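Local coordinates for VP1 (Polyomavirus HPyV6, PDB 4PCG), which probably serves as the major structural protein of the polyomavirus capsid, assembling into jelly-roll pentamers that take part in attachment to host cells, at residues Tyr103-Gly108 against Gly243-Ser248; Gly125-Val130 against Arg164-Ala169. All blocks are in the same frame, centred on the assembly; numbering follows the deposited sequence.

Contact 1 ties a loop to a short strand and turn; contact 2 pairs two strands of a small sheet. They lie on opposite sides of the chain's centre, their own centres about 40 Å apart, and share no strand. Both are partly buried. Contact 1, its centre about 31 Å from that of the chain, sits at the subunit boundary, where residues 243-248, between the long strands 227-239 and 256-274, meet residues 103-108 next to two other subunits of the pentamer. Contact 2, about 11 Å from the middle, joins strands 129-132 and 163-166. A single backbone bridge with a tyrosine and a guanidinium on one proline marks contact 1; regular antiparallel pairing with a valine pair marks contact 2.

Contact 1. Residues Tyr103-Gly108 against Gly243-Ser248; sequences YIRAQG and GNPTLS
One face of the Y103 ring lies on the peptide bond between N244 and P245, with P245 N 3.5 Å from the ring plane, toward the rim. At the phenol end P245 CG comes to 3.8 Å from Y103 CZ. Y103 reaches this place because its CG stands between the backbone N and the carbonyl carbon (chi1 66°), folding the ring back over the facing loop although the side chain sets out away from it. In the plane of the ring, at its edge, lie G243 O and a water; the water donates a long bond to G243 O, while its separation from Y103 OH is doubtfully short. R105 reaches the proline too: P245 CG sits 3.6 Å from the guanidinium plane, toward its rim, and the bend at chi3 (-87°) turns the group to meet it. R105 is exposed, however, and a crystal neighbour touches it, so its placement may owe something to the crystal.

Beneath these side chains the backbones form a single bridge. Y103 N donates to N244 O and T246 N donates to Y103 O at 2.8 Å. P245 CA also lies 3.2 Å from Y103 O as a CA-H...O contact. A second water accepts from R105 N and donates to T246 O, extending the link past the bridge, while I104 CD1 meets L247 CD2 at 3.9 Å.

Beyond the two segments, F49 of a second subunit stacks with the Y103 ring and L247 packs on Q107 of a third, so this junction belongs to the pentamer interface. The bridge takes its acceptor from N244 and its donor from T246, so a residue without an N-H fits at P245 with no bond lost, and the proline offers an apolar surface to the tyrosine and, less certainly, to the arginine.

Contact 2. Residues Gly125-Val130 against Arg164-Ala169; sequences GSPLDV and RKQVTA
This is antiparallel strand pairing: D129 and V130 face Q166 and K165 where strands 129-132 and 163-166 lie side by side in a small three-stranded sheet, with 129-132 in the middle and 177-179 beyond it. V130 and K165 form the hydrogen-bonded pair, V130 N donating to K165 O at 2.8 Å and K165 N returning a bond to V130 O. D129 and Q166 make the adjoining non-hydrogen-bonded pair. Past it V167 N donates to L128 O at 2.9 Å, and a water accepts from L128 N and donates to V167 O, carrying the link into the loops.

On the face of D129 and Q166 the carboxylate lies almost parallel to the amide, their planes only 7° apart, and D129 OD1 approaches Q166 CG to 3.2 Å. Q166 CG is anti to its carbonyl carbon (chi1 -67°), and the chain then extends to bring NE2 within 3.4 Å of P127 O, a weak bond. P127 packs next to it, CB 3.8 Å from Q166 CB and CG 3.8 Å from T168 CG2.

V130 and V167 meet crosswise through their methyls, V130 CG1 lying 3.6 Å from V167 CG2. W177 of the third strand packs on V130, while L128 reaches F120 and A122 of strand 117-124, setting the small sheet against the jelly roll.

The register of the pairing therefore rests on three backbone bonds, V130 N to K165 O, K165 N to V130 O and V167 N to L128 O; to these the side chains add a weak amide bond and an apolar valine contact.

Contact 1. Residues Tyr103-Gly108 against Gly243-Ser248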
# COMPACT_ATOMS: atom_id res chain seq x y z
N TYR B 103 8.55 18.70 -19.24
CA TYR B 103 7.19 18.27 -19.56
C TYR B 103 7.16 17.08 -20.51
O TYR B 103 8.14 16.82 -21.21
CB TYR B 103 6.36 19.44 -20.07
CG TYR B 103 6.80 20.01 -21.42
CD1 TYR B 103 7.76 21.01 -21.48
CD2 TYR B 103 6.26 19.55 -22.61
CE1 TYR B 103 8.16 21.56 -22.69
CE2 TYR B 103 6.64 20.08 -23.83
CZ TYR B 103 7.61 21.09 -23.86
OH TYR B 103 8.02 21.62 -25.04
N ILE B 104 6.06 16.34 -20.50
CA ILE B 104 5.91 15.20 -21.40
C ILE B 104 5.06 15.68 -22.56
O ILE B 104 3.83 15.92 -22.44
CB ILE B 104 5.26 13.98 -20.73
CG1 ILE B 104 6.01 13.60 -19.46
CG2 ILE B 104 5.24 12.80 -21.72
CD1 ILE B 104 5.33 12.50 -18.65
N ARG B 105 5.70 15.85 -23.71
CA ARG B 105 5.02 16.44 -24.83
C ARG B 105 3.79 15.62 -25.23
O ARG B 105 2.73 16.18 -25.48
CB ARG B 105 5.98 16.58 -26.02
CG ARG B 105 5.37 17.15 -27.28
CD ARG B 105 6.47 17.47 -28.30
NE ARG B 105 7.02 18.80 -28.09
CZ ARG B 105 8.25 19.20 -28.41
NH1 ARG B 105 9.15 18.37 -28.95
NH2 ARG B 105 8.60 20.46 -28.17
N ALA B 106 3.94 14.30 -25.27
CA ALA B 106 2.87 13.44 -25.78
C ALA B 106 1.62 13.54 -24.90
O ALA B 106 0.52 13.45 -25.39
CB ALA B 106 3.33 11.99 -25.85
N GLN B 107 1.82 13.72 -23.59
CA GLN B 107 0.71 13.77 -22.65
C GLN B 107 0.32 15.19 -22.21
O GLN B 107 -0.51 15.34 -21.33
CB GLN B 107 1.06 12.94 -21.45
CG GLN B 107 1.16 11.46 -21.75
CD GLN B 107 1.35 10.66 -20.48
OE1 GLN B 107 2.31 10.88 -19.73
NE2 GLN B 107 0.40 9.77 -20.19
N GLY B 108 0.94 16.21 -22.78
CA GLY B 108 0.59 17.61 -22.46
C GLY B 108 0.56 17.94 -20.96
O GLY B 108 -0.33 18.66 -20.50
N GLY B 243 11.35 23.62 -18.54
CA GLY B 243 10.97 24.23 -19.79
C GLY B 243 11.21 23.42 -21.07
O GLY B 243 10.98 23.93 -22.17
N ASN B 244 11.71 22.20 -20.92
CA ASN B 244 12.02 21.29 -22.03
C ASN B 244 11.19 20.01 -21.95
O ASN B 244 10.82 19.59 -20.85
CB ASN B 244 13.49 20.88 -21.97
CG ASN B 244 14.42 22.01 -22.38
OD1 ASN B 244 13.98 23.09 -22.73
ND2 ASN B 244 15.73 21.74 -22.37
N PRO B 245 10.93 19.38 -23.10
CA PRO B 245 10.37 18.03 -23.09
C PRO B 245 11.31 17.04 -22.47
O PRO B 245 12.53 17.26 -22.44
CB PRO B 245 10.15 17.70 -24.57
CG PRO B 245 10.35 18.96 -25.31
CD PRO B 245 11.18 19.87 -24.47
N THR B 246 10.74 15.96 -21.95
CA THR B 246 11.50 14.88 -21.37
C THR B 246 10.70 13.59 -21.54
O THR B 246 9.60 13.60 -22.08
CB THR B 246 11.87 15.15 -19.91
OG1 THR B 246 12.85 14.20 -19.47
CG2 THR B 246 10.62 15.07 -18.99
N LEU B 247 11.29 12.48 -21.11
CA LEU B 247 10.70 11.14 -21.28
C LEU B 247 10.48 10.81 -22.74
O LEU B 247 9.44 10.27 -23.12
CB LEU B 247 9.40 11.00 -20.50
CG LEU B 247 9.08 9.58 -20.02
CD1 LEU B 247 10.09 9.10 -18.98
CD2 LEU B 247 7.67 9.54 -19.44
N SER B 248 11.46 11.15 -23.56
CA SER B 248 11.47 10.78 -24.96
C SER B 248 12.92 10.52 -25.40
O SER B 248 13.87 10.98 -24.75
CB SER B 248 10.86 11.91 -25.79
OG SER B 248 11.71 13.05 -25.74
O HOH W 1 9.73 23.45 -25.17
O HOH W 2 8.26 14.65 -24.25

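Contact 2. Residues Gly125-Val130 against Arg164-Ala169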
# COMPACT_ATOMS: atom_id res chain seq x y z
N GLY B 125 28.53 3.75 15.38
CA GLY B 125 29.68 4.12 16.14
C GLY B 125 30.96 4.01 15.33
O GLY B 125 32.03 4.30 15.81
N SER B 126 30.83 3.57 14.08
CA SER B 126 31.96 3.50 13.17
C SER B 126 31.36 3.54 11.76
O SER B 126 30.15 3.48 11.59
CB SER B 126 32.79 2.24 13.42
OG SER B 126 32.01 1.11 13.23
N PRO B 127 32.21 3.69 10.73
CA PRO B 127 31.63 3.79 9.38
C PRO B 127 30.77 2.60 8.95
O PRO B 127 30.98 1.46 9.38
CB PRO B 127 32.87 3.86 8.49
CG PRO B 127 33.97 4.34 9.35
CD PRO B 127 33.68 3.79 10.72
N LEU B 128 29.84 2.86 8.04
CA LEU B 128 28.95 1.87 7.49
C LEU B 128 29.74 0.82 6.72
O LEU B 128 30.50 1.17 5.82
CB LEU B 128 27.95 2.54 6.54
CG LEU B 128 26.90 1.63 5.89
CD1 LEU B 128 25.92 1.10 6.93
CD2 LEU B 128 26.19 2.34 4.77
N ASP B 129 29.53 -0.44 7.07
CA ASP B 129 30.11 -1.56 6.31
C ASP B 129 29.24 -1.82 5.09
O ASP B 129 27.98 -1.89 5.20
CB ASP B 129 30.17 -2.80 7.17
CG ASP B 129 31.03 -2.63 8.41
OD1 ASP B 129 32.26 -2.47 8.23
OD2 ASP B 129 30.50 -2.72 9.55
N VAL B 130 29.89 -1.92 3.93
CA VAL B 130 29.15 -2.16 2.66
C VAL B 130 29.78 -3.30 1.83
O VAL B 130 30.94 -3.66 2.03
CB VAL B 130 29.06 -0.89 1.78
CG1 VAL B 130 28.06 0.11 2.35
CG2 VAL B 130 30.43 -0.25 1.58
N ARG B 164 34.33 -6.06 0.14
CA ARG B 164 33.80 -5.45 1.35
C ARG B 164 34.68 -4.31 1.81
O ARG B 164 35.91 -4.43 1.88
CB ARG B 164 33.68 -6.51 2.46
CG ARG B 164 32.45 -7.40 2.31
CD ARG B 164 32.40 -8.43 3.42
NE ARG B 164 31.02 -8.90 3.58
CZ ARG B 164 30.51 -9.96 2.95
NH1 ARG B 164 31.24 -10.70 2.13
NH2 ARG B 164 29.25 -10.29 3.19
N LYS B 165 34.05 -3.18 2.12
CA LYS B 165 34.75 -2.11 2.83
C LYS B 165 33.78 -1.21 3.55
O LYS B 165 32.63 -1.55 3.64
CB LYS B 165 35.70 -1.35 1.92
CG LYS B 165 35.10 -0.85 0.66
CD LYS B 165 36.16 -0.20 -0.26
CE LYS B 165 37.40 -1.00 -0.55
NZ LYS B 165 38.28 -0.29 -1.55
N GLN B 166 34.26 -0.09 4.09
CA GLN B 166 33.44 0.88 4.78
C GLN B 166 33.32 2.19 4.00
O GLN B 166 34.25 2.60 3.25
CB GLN B 166 34.07 1.15 6.15
CG GLN B 166 34.03 -0.07 7.07
CD GLN B 166 34.80 0.11 8.37
OE1 GLN B 166 36.02 0.23 8.34
NE2 GLN B 166 34.09 0.19 9.49
N VAL B 167 32.18 2.84 4.18
CA VAL B 167 31.92 4.13 3.59
C VAL B 167 32.63 5.24 4.38
O VAL B 167 32.14 5.72 5.40
CB VAL B 167 30.42 4.39 3.41
CG1 VAL B 167 30.20 5.75 2.76
CG2 VAL B 167 29.81 3.29 2.55
N THR B 168 33.82 5.61 3.91
CA THR B 168 34.65 6.57 4.58
C THR B 168 34.98 7.76 3.69
O THR B 168 35.80 8.59 4.05
CB THR B 168 35.95 5.91 5.01
OG1 THR B 168 36.63 5.40 3.86
CG2 THR B 168 35.67 4.74 5.96
N ALA B 169 34.36 7.83 2.52
CA ALA B 169 34.65 8.92 1.57
C ALA B 169 33.40 9.20 0.76
O ALA B 169 32.39 8.54 0.95
CB ALA B 169 35.81 8.53 0.67
O HOH W 3 29.76 5.49 6.99